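Local coordinates for flavin-nucleotide-binding protein (Mycobacterium smegmatis, PDB 4YBN) that binds flavin-adenine dinucleotide and heme and is probably an oxidoreductase of the split beta-barrel superfamily of flavin-binding proteins, at residues A[17-28]-A[156-166]; A[87-97]-A[167-176]. All coordinates share one frame; numbering follows the deposited sequence.

Contact 1. Residues A[17-28]-A[156-166]. With FAD (flavin-adenine dinucleotide), chain K.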
loop_
_atom_site.group_PDB
_atom_site.type_symbol
_atom_site.label_atom_id
_atom_site.label_comp_id
_atom_site.label_asym_id
_atom_site.label_seq_id
_atom_site.Cartn_x
_atom_site.Cartn_y
_atom_site.Cartn_z
ATOM N N LYS A 17 -18.401 7.936 2.174
ATOM C CA LYS A 17 -17.416 6.888 2.382
ATOM C C LYS A 17 -16.518 7.092 3.623
ATOM O O LYS A 17 -15.770 6.167 4.001
ATOM C CB LYS A 17 -16.549 6.772 1.144
ATOM C CG LYS A 17 -17.291 6.131 -0.012
ATOM C CD LYS A 17 -16.540 6.334 -1.300
ATOM C CE LYS A 17 -17.270 5.668 -2.450
ATOM N NZ LYS A 17 -16.274 5.387 -3.522
ATOM N N GLN A 18 -16.568 8.286 4.234
ATOM C CA GLN A 18 -15.819 8.547 5.471
ATOM C C GLN A 18 -16.483 7.799 6.603
ATOM O O GLN A 18 -17.707 7.781 6.666
ATOM C CB GLN A 18 -15.780 10.002 5.794
ATOM C CG GLN A 18 -14.938 10.307 7.029
ATOM C CD GLN A 18 -14.221 11.665 6.945
ATOM O OE1 GLN A 18 -14.639 12.587 6.203
ATOM N NE2 GLN A 18 -13.117 11.792 7.690
ATOM N N SER A 19 -15.684 7.134 7.437
ATOM C CA SER A 19 -16.173 6.494 8.672
ATOM C C SER A 19 -15.501 7.065 9.899
ATOM O O SER A 19 -14.303 7.215 9.915
ATOM C CB SER A 19 -15.904 4.995 8.634
ATOM O OG SER A 19 -16.084 4.443 9.960
ATOM N N THR A 20 -16.252 7.364 10.946
ATOM C CA THR A 20 -15.673 7.772 12.225
ATOM C C THR A 20 -15.549 6.630 13.248
ATOM O O THR A 20 -15.302 6.870 14.416
ATOM C CB THR A 20 -16.543 8.856 12.874
ATOM O OG1 THR A 20 -17.876 8.338 12.993
ATOM C CG2 THR A 20 -16.527 10.159 11.996
ATOM N N SER A 21 -15.727 5.392 12.836
ATOM C CA SER A 21 -15.580 4.322 13.779
ATOM C C SER A 21 -14.086 3.968 14.063
ATOM O O SER A 21 -13.350 3.504 13.170
ATOM C CB SER A 21 -16.309 3.105 13.304
ATOM O OG SER A 21 -15.986 1.985 14.129
ATOM N N ARG A 22 -13.689 4.150 15.326
ATOM C CA ARG A 22 -12.380 3.755 15.802
ATOM C C ARG A 22 -12.213 2.257 15.714
ATOM O O ARG A 22 -11.104 1.723 15.517
ATOM C CB ARG A 22 -12.213 4.238 17.257
ATOM C CG ARG A 22 -10.935 3.789 17.920
ATOM C CD ARG A 22 -9.680 4.317 17.230
ATOM N NE ARG A 22 -8.548 3.473 17.627
ATOM C CZ ARG A 22 -7.765 3.704 18.697
ATOM N NH1 ARG A 22 -6.816 2.813 19.004
ATOM N NH2 ARG A 22 -7.903 4.834 19.427
ATOM N N GLU A 23 -13.303 1.538 15.909
ATOM C CA GLU A 23 -13.225 0.112 15.797
ATOM C C GLU A 23 -12.868 -0.337 14.383
ATOM O O GLU A 23 -12.111 -1.287 14.196
ATOM C CB GLU A 23 -14.516 -0.502 16.289
ATOM C CG GLU A 23 -14.543 -2.000 16.362
ATOM C CD GLU A 23 -15.966 -2.506 16.620
ATOM O OE1 GLU A 23 -16.796 -1.684 17.070
ATOM O OE2 GLU A 23 -16.285 -3.692 16.332
ATOM N N ARG A 24 -13.413 0.331 13.396
ATOM C CA ARG A 24 -13.066 0.032 11.988
ATOM C C ARG A 24 -11.643 0.421 11.686
ATOM O O ARG A 24 -10.962 -0.255 10.942
ATOM C CB ARG A 24 -14.000 0.775 11.028
ATOM C CG ARG A 24 -15.460 0.287 11.122
ATOM C CD ARG A 24 -16.282 0.705 9.889
ATOM N NE ARG A 24 -17.637 0.154 9.932
ATOM C CZ ARG A 24 -18.049 -0.973 9.334
ATOM N NH1 ARG A 24 -17.215 -1.701 8.593
ATOM N NH2 ARG A 24 -19.324 -1.371 9.471
ATOM N N LEU A 25 -11.214 1.535 12.254
ATOM C CA LEU A 25 -9.819 1.901 12.186
ATOM C C LEU A 25 -8.862 0.852 12.709
ATOM O O LEU A 25 -7.920 0.462 12.007
ATOM C CB LEU A 25 -9.571 3.232 12.831
ATOM C CG LEU A 25 -8.089 3.613 12.846
ATOM C CD1 LEU A 25 -7.625 4.042 11.465
ATOM C CD2 LEU A 25 -7.827 4.674 13.877
ATOM N N ASP A 26 -9.115 0.338 13.903
ATOM C CA ASP A 26 -8.289 -0.709 14.449
ATOM C C ASP A 26 -8.286 -1.959 13.621
ATOM O O ASP A 26 -7.252 -2.631 13.476
ATOM C CB ASP A 26 -8.737 -1.052 15.919
ATOM C CG ASP A 26 -8.436 0.064 16.873
ATOM O OD1 ASP A 26 -7.707 0.971 16.483
ATOM O OD2 ASP A 26 -8.920 0.046 18.035
ATOM N N ASP A 27 -9.426 -2.316 13.088
ATOM C CA ASP A 27 -9.509 -3.458 12.243
ATOM C C ASP A 27 -8.597 -3.316 11.003
ATOM O O ASP A 27 -7.833 -4.218 10.672
ATOM C CB ASP A 27 -10.958 -3.693 11.793
ATOM C CG ASP A 27 -11.092 -4.981 11.018
ATOM O OD1 ASP A 27 -10.905 -6.052 11.636
ATOM O OD2 ASP A 27 -11.350 -4.935 9.782
ATOM N N LEU A 28 -8.600 -2.146 10.397
ATOM C CA LEU A 28 -7.681 -1.926 9.288
ATOM C C LEU A 28 -6.274 -1.971 9.726
ATOM O O LEU A 28 -5.465 -2.709 9.157
ATOM C CB LEU A 28 -7.962 -0.591 8.652
ATOM C CG LEU A 28 -7.037 -0.208 7.492
ATOM C CD1 LEU A 28 -7.123 -1.213 6.396
ATOM C CD2 LEU A 28 -7.357 1.159 7.011
ATOM N N ILE A 156 -2.505 7.498 18.544
ATOM C CA ILE A 156 -3.761 7.475 17.877
ATOM C C ILE A 156 -4.776 8.093 18.832
ATOM O O ILE A 156 -5.201 7.446 19.792
ATOM C CB ILE A 156 -4.240 6.088 17.536
ATOM C CG1 ILE A 156 -3.212 5.341 16.698
ATOM C CG2 ILE A 156 -5.595 6.201 16.833
ATOM C CD1 ILE A 156 -3.415 3.815 16.707
ATOM N N GLY A 157 -5.167 9.315 18.525
ATOM C CA GLY A 157 -6.010 10.077 19.425
ATOM C C GLY A 157 -7.417 10.080 18.899
ATOM O O GLY A 157 -7.797 9.161 18.168
ATOM N N ASP A 158 -8.200 11.102 19.286
ATOM C CA ASP A 158 -9.580 11.220 18.811
ATOM C C ASP A 158 -9.674 11.999 17.518
ATOM O O ASP A 158 -10.565 11.786 16.771
ATOM C CB ASP A 158 -10.437 11.933 19.856
ATOM C CG ASP A 158 -10.632 11.091 21.092
ATOM O OD1 ASP A 158 -10.977 9.893 20.944
ATOM O OD2 ASP A 158 -10.427 11.617 22.197
ATOM N N ASP A 159 -8.759 12.924 17.287
ATOM C CA ASP A 159 -8.952 13.912 16.260
ATOM C C ASP A 159 -7.904 13.856 15.114
ATOM O O ASP A 159 -7.962 14.659 14.177
ATOM C CB ASP A 159 -8.963 15.319 16.917
ATOM C CG ASP A 159 -10.221 15.566 17.833
ATOM O OD1 ASP A 159 -11.262 14.895 17.684
ATOM O OD2 ASP A 159 -10.161 16.441 18.736
ATOM N N ASN A 160 -6.936 12.954 15.188
ATOM C CA ASN A 160 -5.794 13.063 14.289
ATOM C C ASN A 160 -5.782 12.037 13.180
ATOM O O ASN A 160 -4.712 11.769 12.593
ATOM C CB ASN A 160 -4.485 12.993 15.062
ATOM C CG ASN A 160 -4.235 11.617 15.688
ATOM O OD1 ASN A 160 -5.138 10.996 16.095
ATOM N ND2 ASN A 160 -3.006 11.155 15.701
ATOM N N TRP A 161 -6.946 11.500 12.867
ATOM C CA TRP A 161 -7.034 10.410 11.888
ATOM C C TRP A 161 -8.292 10.455 11.046
ATOM O O TRP A 161 -9.327 10.992 11.452
ATOM C CB TRP A 161 -6.880 9.046 12.592
ATOM C CG TRP A 161 -7.896 8.704 13.626
ATOM C CD1 TRP A 161 -7.798 8.911 14.975
ATOM C CD2 TRP A 161 -9.174 8.100 13.409
ATOM N NE1 TRP A 161 -8.943 8.473 15.603
ATOM C CE2 TRP A 161 -9.788 7.941 14.672
ATOM C CE3 TRP A 161 -9.841 7.634 12.277
ATOM C CZ2 TRP A 161 -11.061 7.413 14.825
ATOM C CZ3 TRP A 161 -11.081 7.090 12.422
ATOM C CH2 TRP A 161 -11.693 6.977 13.717
ATOM N N SER A 162 -8.198 9.921 9.823
ATOM C CA SER A 162 -9.360 9.851 8.971
ATOM C C SER A 162 -9.434 8.425 8.361
ATOM O O SER A 162 -8.394 7.791 8.126
ATOM C CB SER A 162 -9.314 10.956 7.928
ATOM O OG SER A 162 -8.311 10.677 6.978
ATOM N N LEU A 163 -10.628 7.914 8.205
ATOM C CA LEU A 163 -10.834 6.593 7.617
ATOM C C LEU A 163 -11.805 6.692 6.440
ATOM O O LEU A 163 -12.956 7.248 6.529
ATOM C CB LEU A 163 -11.326 5.608 8.686
ATOM C CG LEU A 163 -11.554 4.165 8.230
ATOM C CD1 LEU A 163 -10.319 3.396 7.855
ATOM C CD2 LEU A 163 -12.306 3.443 9.316
ATOM N N LYS A 164 -11.392 6.155 5.316
ATOM C CA LYS A 164 -12.288 6.099 4.123
ATOM C C LYS A 164 -12.495 4.681 3.625
ATOM O O LYS A 164 -11.541 3.897 3.481
ATOM C CB LYS A 164 -11.716 6.965 3.061
ATOM C CG LYS A 164 -12.650 7.107 1.845
ATOM C CD LYS A 164 -12.322 8.313 0.963
ATOM C CE LYS A 164 -13.415 8.546 -0.102
ATOM N NZ LYS A 164 -12.888 9.537 -1.090
ATOM N N LEU A 165 -13.759 4.320 3.449
ATOM C CA LEU A 165 -14.162 2.946 3.145
ATOM C C LEU A 165 -14.971 2.928 1.839
ATOM O O LEU A 165 -15.999 3.595 1.757
ATOM C CB LEU A 165 -15.041 2.353 4.272
ATOM C CG LEU A 165 -14.607 2.548 5.746
ATOM C CD1 LEU A 165 -15.675 2.058 6.734
ATOM C CD2 LEU A 165 -13.306 1.781 5.997
ATOM N N SER A 166 -14.548 2.136 0.857
ATOM C CA SER A 166 -15.319 1.891 -0.372
ATOM C C SER A 166 -15.501 0.419 -0.581
ATOM O O SER A 166 -14.552 -0.263 -0.897
ATOM C CB SER A 166 -14.597 2.449 -1.566
ATOM O OG SER A 166 -15.522 2.659 -2.616
HETATM P PA FAD K . -8.899 16.293 0.419
HETATM O O1A FAD K . -10.112 17.151 0.635
HETATM O O2A FAD K . -7.824 16.846 -0.469
HETATM O O5B FAD K . -8.348 15.811 1.901
HETATM C C5B FAD K . -8.981 16.218 3.134
HETATM C C4B FAD K . -8.838 15.143 4.221
HETATM O O4B FAD K . -9.625 13.990 3.870
HETATM C C3B FAD K . -7.450 14.505 4.372
HETATM O O3B FAD K . -6.457 15.308 5.037
HETATM C C2B FAD K . -7.755 13.137 5.007
HETATM O O2B FAD K . -7.790 13.201 6.427
HETATM C C1B FAD K . -9.159 12.791 4.491
HETATM N N9A FAD K . -9.052 11.709 3.506
HETATM C C8A FAD K . -9.170 11.939 2.176
HETATM N N7A FAD K . -8.976 10.778 1.484
HETATM C C5A FAD K . -8.728 9.801 2.377
HETATM C C6A FAD K . -8.429 8.351 2.248
HETATM N N6A FAD K . -8.411 7.836 0.997
HETATM N N1A FAD K . -8.236 7.632 3.395
HETATM C C2A FAD K . -8.258 8.222 4.628
HETATM N N3A FAD K . -8.528 9.537 4.780
HETATM C C4A FAD K . -8.777 10.389 3.718
HETATM N N1 FAD K . -9.190 9.012 -5.631
HETATM C C2 FAD K . -9.209 9.479 -6.914
HETATM O O2 FAD K . -9.559 10.679 -6.995
HETATM N N3 FAD K . -8.867 8.701 -7.983
HETATM C C4 FAD K . -8.408 7.405 -7.828
HETATM O O4 FAD K . -8.011 6.603 -8.722
HETATM C C4X FAD K . -8.396 6.829 -6.465
HETATM N N5 FAD K . -7.964 5.565 -6.228
HETATM C C5X FAD K . -7.914 5.107 -4.949
HETATM C C6 FAD K . -7.504 3.838 -4.708
HETATM C C7 FAD K . -7.496 3.362 -3.409
HETATM C C7M FAD K . -7.027 1.974 -3.123
HETATM C C8 FAD K . -7.890 4.202 -2.257
HETATM C C8M FAD K . -7.813 3.686 -0.844
HETATM C C9 FAD K . -8.313 5.475 -2.502
HETATM C C9A FAD K . -8.334 5.951 -3.807
HETATM N N10 FAD K . -8.732 7.266 -4.048
HETATM C C10 FAD K . -8.803 7.732 -5.360
HETATM C "C1'" FAD K . -9.194 8.135 -2.935
HETATM C "C2'" FAD K . -8.259 9.257 -2.567
HETATM O "O2'" FAD K . -7.431 8.808 -1.496
HETATM C "C3'" FAD K . -9.128 10.408 -2.054
HETATM O "O3'" FAD K . -10.102 9.892 -1.086
HETATM C "C4'" FAD K . -9.790 11.145 -3.250
HETATM O "O4'" FAD K . -8.787 11.649 -4.176
HETATM C "C5'" FAD K . -10.645 12.294 -2.749
HETATM O "O5'" FAD K . -9.869 13.041 -1.824
HETATM P P FAD K . -10.386 14.447 -1.240
HETATM O O1P FAD K . -11.719 14.108 -0.626
HETATM O O2P FAD K . -10.280 15.488 -2.294
HETATM O O3P FAD K . -9.335 14.803 -0.097
HETATM O O HOH W 1 -12.829 9.357 9.459
HETATM O O HOH W 2 -7.021 6.980 21.782
HETATM O O HOH W 3 -9.080 6.961 19.064
#
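Lys17 meets the end of strand 161-166 twice. Its backbone O accepts a nearly straight bond from Leu165 N (2.8 Å, 169° at the hydrogen). Its extended side chain passes Lys164 CE, and Lys17 NZ donates to Ser166 OG at 3.0 Å and to a heme propionate. Lys164 NZ also donates to that propionate and to the ribityl hydroxyl FAD O3' (2.8 Å), so two lysines gather round one carboxylate. A single beta bridge pairs Gln18 with Lys164. Gln18 OE1 accepts from Val11 N, and Gln18 NE2 donates to a water that also accepts from Leu163 N and donates to Ser19 O. Ser19 N bonds Leu163 O (2.9 Å), and Ser19 OG accepts from Ser21 N in an ST turn. Ser21 OG then caps helix 22-29 through Arg24 N. Residues 22-28 lie against strand 161-166 of the split beta-barrel, their axes 79° apart. Arg22 bends at chi2 (62°) and lays one guanidinium face on Ile156 CG2, while its edge grips Asp26 OD1 with NE and NH1; Asp57 is a further salt-bridge partner. Leu25 CD2 sits over the six-membered ring of Trp161, 3.9 Å from its centroid, a CH-pi contact. Leu28 CD2 touches Leu163 CD1 (3.8 Å).

Contact 2. Residues A[87-97]-A[167-176]. With HEM (protoporphyrin IX containing Fe), chain G.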
loop_
_atom_site.group_PDB
_atom_site.type_symbol
_atom_site.label_atom_id
_atom_site.label_comp_id
_atom_site.label_asym_id
_atom_site.label_seq_id
_atom_site.Cartn_x
_atom_site.Cartn_y
_atom_site.Cartn_z
ATOM N N ASP A 87 -9.085 -3.954 -1.834
ATOM C CA ASP A 87 -10.028 -5.034 -1.711
ATOM C C ASP A 87 -10.668 -5.501 -2.981
ATOM O O ASP A 87 -11.301 -6.519 -2.981
ATOM C CB ASP A 87 -11.158 -4.623 -0.762
ATOM C CG ASP A 87 -10.650 -4.410 0.647
ATOM O OD1 ASP A 87 -9.607 -5.020 0.966
ATOM O OD2 ASP A 87 -11.257 -3.673 1.418
ATOM N N GLY A 88 -10.535 -4.771 -4.060
ATOM C CA GLY A 88 -11.086 -5.223 -5.330
ATOM C C GLY A 88 -11.255 -4.134 -6.335
ATOM O O GLY A 88 -11.003 -2.945 -6.062
ATOM N N VAL A 89 -11.641 -4.558 -7.531
ATOM C CA VAL A 89 -11.831 -3.712 -8.679
ATOM C C VAL A 89 -13.330 -3.683 -8.993
ATOM O O VAL A 89 -13.969 -4.757 -9.193
ATOM C CB VAL A 89 -11.076 -4.188 -9.897
ATOM C CG1 VAL A 89 -11.163 -3.166 -11.040
ATOM C CG2 VAL A 89 -9.613 -4.470 -9.579
ATOM N N VAL A 90 -13.813 -2.465 -9.082
ATOM C CA VAL A 90 -15.215 -2.121 -9.405
ATOM C C VAL A 90 -15.293 -1.942 -10.908
ATOM O O VAL A 90 -14.842 -0.978 -11.434
ATOM C CB VAL A 90 -15.675 -0.864 -8.714
ATOM C CG1 VAL A 90 -17.172 -0.581 -8.931
ATOM C CG2 VAL A 90 -15.471 -0.961 -7.191
ATOM N N VAL A 91 -15.850 -2.955 -11.554
ATOM C CA VAL A 91 -16.076 -3.015 -12.990
ATOM C C VAL A 91 -17.476 -2.492 -13.311
ATOM O O VAL A 91 -18.487 -3.169 -13.130
ATOM C CB VAL A 91 -15.856 -4.438 -13.507
ATOM C CG1 VAL A 91 -15.932 -4.475 -15.025
ATOM C CG2 VAL A 91 -14.479 -4.946 -13.071
ATOM N N ALA A 92 -17.537 -1.254 -13.779
ATOM C CA ALA A 92 -18.813 -0.663 -14.166
ATOM C C ALA A 92 -19.015 -0.783 -15.675
ATOM O O ALA A 92 -18.136 -1.233 -16.427
ATOM C CB ALA A 92 -18.894 0.782 -13.696
ATOM N N ARG A 93 -20.241 -0.485 -16.099
ATOM C CA ARG A 93 -20.610 -0.477 -17.524
ATOM C C ARG A 93 -20.039 0.710 -18.290
ATOM O O ARG A 93 -20.099 0.726 -19.511
ATOM C CB ARG A 93 -22.117 -0.452 -17.667
ATOM C CG ARG A 93 -22.773 -1.749 -17.292
ATOM C CD ARG A 93 -24.264 -1.494 -17.258
ATOM N NE ARG A 93 -24.996 -2.666 -16.843
ATOM C CZ ARG A 93 -25.406 -2.890 -15.608
ATOM N NH1 ARG A 93 -25.135 -2.026 -14.610
ATOM N NH2 ARG A 93 -26.078 -4.011 -15.370
ATOM N N SER A 94 -19.501 1.699 -17.571
ATOM C CA SER A 94 -18.664 2.776 -18.131
ATOM C C SER A 94 -17.293 2.855 -17.450
ATOM O O SER A 94 -17.158 2.483 -16.285
ATOM C CB SER A 94 -19.319 4.105 -17.879
ATOM O OG SER A 94 -19.474 4.294 -16.512
ATOM N N SER A 95 -16.312 3.464 -18.094
ATOM C CA SER A 95 -15.010 3.696 -17.375
ATOM C C SER A 95 -15.156 4.757 -16.308
ATOM O O SER A 95 -14.514 4.711 -15.234
ATOM C CB SER A 95 -13.930 4.066 -18.337
ATOM O OG SER A 95 -14.383 5.128 -19.106
ATOM N N PHE A 96 -16.051 5.710 -16.557
ATOM C CA PHE A 96 -16.234 6.773 -15.619
ATOM C C PHE A 96 -16.685 6.284 -14.247
ATOM O O PHE A 96 -16.311 6.883 -13.242
ATOM C CB PHE A 96 -17.156 7.837 -16.206
ATOM C CG PHE A 96 -17.519 8.924 -15.252
ATOM C CD1 PHE A 96 -16.671 9.987 -15.056
ATOM C CD2 PHE A 96 -18.717 8.874 -14.557
ATOM C CE1 PHE A 96 -16.998 10.993 -14.177
ATOM C CE2 PHE A 96 -19.083 9.906 -13.711
ATOM C CZ PHE A 96 -18.207 10.966 -13.515
ATOM N N GLU A 97 -17.516 5.259 -14.179
ATOM C CA GLU A 97 -18.002 4.768 -12.896
ATOM C C GLU A 97 -17.181 3.577 -12.398
ATOM O O GLU A 97 -17.572 2.969 -11.421
ATOM C CB GLU A 97 -19.496 4.362 -12.928
ATOM C CG GLU A 97 -20.481 5.475 -13.188
ATOM C CD GLU A 97 -20.521 6.486 -12.096
ATOM O OE1 GLU A 97 -20.131 6.180 -10.938
ATOM O OE2 GLU A 97 -20.999 7.581 -12.397
ATOM N N GLU A 167 -16.689 -0.109 -0.317
ATOM C CA GLU A 167 -16.930 -1.531 -0.510
ATOM C C GLU A 167 -18.236 -1.762 -1.242
ATOM O O GLU A 167 -18.879 -2.801 -1.039
ATOM C CB GLU A 167 -16.965 -2.282 0.841
ATOM C CG GLU A 167 -15.707 -2.150 1.709
ATOM C CD GLU A 167 -14.472 -2.787 1.095
ATOM O OE1 GLU A 167 -14.596 -3.635 0.187
ATOM O OE2 GLU A 167 -13.362 -2.440 1.506
ATOM N N GLY A 168 -18.606 -0.833 -2.111
ATOM C CA GLY A 168 -19.920 -0.856 -2.769
ATOM C C GLY A 168 -19.876 -1.542 -4.099
ATOM O O GLY A 168 -18.924 -2.334 -4.383
ATOM N N TRP A 169 -20.910 -1.262 -4.903
ATOM C CA TRP A 169 -21.065 -1.801 -6.260
ATOM C C TRP A 169 -20.975 -0.696 -7.310
ATOM O O TRP A 169 -21.055 0.450 -6.963
ATOM C CB TRP A 169 -22.440 -2.449 -6.384
ATOM C CG TRP A 169 -22.579 -3.580 -5.544
ATOM C CD1 TRP A 169 -23.208 -3.629 -4.339
ATOM C CD2 TRP A 169 -22.037 -4.879 -5.783
ATOM N NE1 TRP A 169 -23.101 -4.897 -3.820
ATOM C CE2 TRP A 169 -22.392 -5.682 -4.690
ATOM C CE3 TRP A 169 -21.309 -5.448 -6.836
ATOM C CZ2 TRP A 169 -22.030 -7.020 -4.604
ATOM C CZ3 TRP A 169 -20.957 -6.773 -6.750
ATOM C CH2 TRP A 169 -21.333 -7.543 -5.653
ATOM N N PRO A 170 -20.842 -1.037 -8.624
ATOM C CA PRO A 170 -20.844 0.013 -9.619
ATOM C C PRO A 170 -22.148 0.882 -9.549
ATOM O O PRO A 170 -23.250 0.354 -9.273
ATOM C CB PRO A 170 -20.827 -0.760 -10.935
ATOM C CG PRO A 170 -20.313 -2.093 -10.625
ATOM C CD PRO A 170 -20.698 -2.375 -9.218
ATOM N N ASP A 171 -22.005 2.188 -9.752
ATOM C CA ASP A 171 -23.132 3.117 -9.767
ATOM C C ASP A 171 -23.458 3.652 -11.189
ATOM O O ASP A 171 -23.253 4.836 -11.529
ATOM C CB ASP A 171 -22.818 4.239 -8.810
ATOM C CG ASP A 171 -23.948 5.195 -8.669
ATOM O OD1 ASP A 171 -25.118 4.816 -8.938
ATOM O OD2 ASP A 171 -23.660 6.337 -8.285
ATOM N N ASP A 172 -23.970 2.770 -12.025
ATOM C CA ASP A 172 -24.068 3.061 -13.447
ATOM C C ASP A 172 -25.164 4.049 -13.877
ATOM O O ASP A 172 -26.283 3.993 -13.398
ATOM C CB ASP A 172 -24.231 1.752 -14.243
ATOM C CG ASP A 172 -22.914 1.008 -14.398
ATOM O OD1 ASP A 172 -21.939 1.654 -14.810
ATOM O OD2 ASP A 172 -22.857 -0.199 -14.104
ATOM N N ALA A 173 -24.849 4.902 -14.853
ATOM C CA ALA A 173 -25.879 5.744 -15.503
ATOM C C ALA A 173 -26.988 4.870 -16.091
ATOM O O ALA A 173 -26.737 3.779 -16.647
ATOM C CB ALA A 173 -25.257 6.620 -16.588
ATOM N N ASP A 174 -28.228 5.313 -15.943
ATOM C CA ASP A 174 -29.386 4.508 -16.411
ATOM C C ASP A 174 -29.269 4.095 -17.911
ATOM O O ASP A 174 -29.561 2.945 -18.286
ATOM C CB ASP A 174 -30.664 5.289 -16.152
ATOM C CG ASP A 174 -30.437 6.785 -16.226
ATOM O OD1 ASP A 174 -30.690 7.462 -15.205
ATOM O OD2 ASP A 174 -29.953 7.266 -17.285
ATOM N N GLU A 175 -28.791 5.019 -18.741
ATOM C CA GLU A 175 -28.436 4.718 -20.168
ATOM C C GLU A 175 -27.599 3.414 -20.389
ATOM O O GLU A 175 -27.840 2.631 -21.305
ATOM C CB GLU A 175 -27.675 5.913 -20.778
ATOM C CG GLU A 175 -28.513 7.189 -20.983
ATOM C CD GLU A 175 -28.269 8.326 -19.967
ATOM O OE1 GLU A 175 -27.720 8.060 -18.836
ATOM O OE2 GLU A 175 -28.656 9.490 -20.328
ATOM N N ASP A 176 -26.617 3.189 -19.524
ATOM C CA ASP A 176 -25.704 2.036 -19.627
ATOM C C ASP A 176 -26.309 0.751 -19.149
ATOM O O ASP A 176 -26.055 -0.341 -19.715
ATOM C CB ASP A 176 -24.436 2.345 -18.800
ATOM C CG ASP A 176 -23.669 3.434 -19.394
ATOM O OD1 ASP A 176 -23.565 3.409 -20.660
ATOM O OD2 ASP A 176 -23.179 4.309 -18.618
HETATM C CHA HEM G . -12.892 8.838 -8.867
HETATM C CHB HEM G . -11.104 4.537 -10.099
HETATM C CHC HEM G . -11.978 5.470 -14.755
HETATM C CHD HEM G . -13.463 9.913 -13.597
HETATM C C1A HEM G . -12.353 7.588 -8.794
HETATM C C2A HEM G . -11.987 6.917 -7.601
HETATM C C3A HEM G . -11.444 5.701 -7.974
HETATM C C4A HEM G . -11.522 5.634 -9.382
HETATM C CMA HEM G . -10.853 4.595 -7.120
HETATM C CAA HEM G . -12.088 7.480 -6.193
HETATM C CBA HEM G . -13.488 7.393 -5.565
HETATM C CGA HEM G . -13.433 7.680 -4.078
HETATM O O1A HEM G . -13.748 6.764 -3.281
HETATM O O2A HEM G . -13.055 8.797 -3.637
HETATM C C1B HEM G . -11.217 4.388 -11.489
HETATM C C2B HEM G . -10.905 3.172 -12.173
HETATM C C3B HEM G . -11.129 3.401 -13.482
HETATM C C4B HEM G . -11.617 4.813 -13.603
HETATM C CMB HEM G . -10.429 1.836 -11.601
HETATM C CAB HEM G . -10.958 2.296 -14.419
HETATM C CBB HEM G . -11.418 2.319 -15.633
HETATM C C1C HEM G . -12.448 6.792 -14.876
HETATM C C2C HEM G . -12.604 7.510 -16.098
HETATM C C3C HEM G . -13.041 8.803 -15.777
HETATM C C4C HEM G . -13.134 8.841 -14.344
HETATM C CMC HEM G . -12.379 6.938 -17.451
HETATM C CAC HEM G . -13.466 9.889 -16.685
HETATM C CBC HEM G . -13.822 9.674 -17.965
HETATM C C1D HEM G . -13.415 9.924 -12.214
HETATM C C2D HEM G . -13.931 11.060 -11.476
HETATM C C3D HEM G . -13.783 10.762 -10.169
HETATM C C4D HEM G . -13.181 9.430 -10.113
HETATM C CMD HEM G . -14.491 12.328 -12.046
HETATM C CAD HEM G . -14.145 11.618 -8.967
HETATM C CBD HEM G . -15.267 11.004 -8.115
HETATM C CGD HEM G . -15.951 12.080 -7.291
HETATM O O1D HEM G . -17.134 12.436 -7.547
HETATM O O2D HEM G . -15.341 12.639 -6.339
HETATM N NA HEM G . -12.041 6.797 -9.870
HETATM N NB HEM G . -11.647 5.313 -12.354
HETATM N NC HEM G . -12.690 7.651 -13.847
HETATM N ND HEM G . -12.990 8.965 -11.367
HETATM FE FE HEM G . -12.281 7.261 -11.834
HETATM O O HOH W 4 -22.254 3.951 -16.193
HETATM O O HOH W 5 -14.375 6.358 -11.334
HETATM O O HOH W 6 -19.609 3.430 -9.507
#
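Arg93 and Asp172 hold the loop after strand 78-91 against the segment 167-176. Arg93 CB lies 3.6 Å from both Asp172 OD1 and Asp172 OD2, and packs on Asp176 CB. CG comes close to Asp172 OD2. Arg93 CD rests near the backbone O of Asp176 (3.3 Å). NE makes weak bonds to the carbonyls of Gly180 and Gly181. The chain is extended from CG to NE (chi2 170°), which carries the guanidinium past the carboxylate, and the two planes are 74° apart. Arg93 NH1 completes a salt bridge to Asp172 OD2 at 3.0 Å. It meets that oxygen on the anti side, out of the carboxylate plane, and also pairs with Asp200 of the second subunit. Arg93 N adds weak bonds to both Asp172 oxygens.

A water joins Ser94 OG, Asp172 OD1, Ala173 N and Asp176 OD2. Asp176 is also paired with Arg139 of the second subunit. A second water links Glu97 O and OE1 to Asp171 N. Pro170 fills the apolar part, its CB 3.7 Å from Ala92 CB and its CG 3.9 Å from Val90 CG1. At the far end Asp87 OD2 and Glu167 OE2 lie 2.4 Å apart, a very short separation that may mean a shared proton but stays doubtful; Asp87 also pairs with Arg103.

The loop also reaches the heme. Phe96 CD1 approaches HEM CHD, and Phe96 O accepts from a water whose O is 2.3 Å from the heme iron, FE. Asp87 and Gly88 form a classic beta bulge opposite Arg101 of strand 99-108. Strand 78-91 lies between strands 99-108 and 184-192, and the segment 167-176 leads from strand 161-166 into helix 174-178 near the second subunit.

The two contacts meet in sequence where 156-166 runs on into 167-176, yet their centres lie about 25 Å apart. Both are partly buried and both reach the same antiparallel sheet. Contact 1 is nearer the centre of the chain, about 13 Å from it; contact 2 is about 27 Å away. Contact 1 joins a helix to a strand, with straight backbone bonds and an apolar leucine and tryptophan layer. Contact 2 is chiefly loop on loop and rests on carboxylates, one arginine and ordered waters. Both border the heme: the lysines of contact 1 reach one propionate, one oxygen each, while contact 2 offers a loop to the iron-bound water. Only contact 2 touches the second subunit.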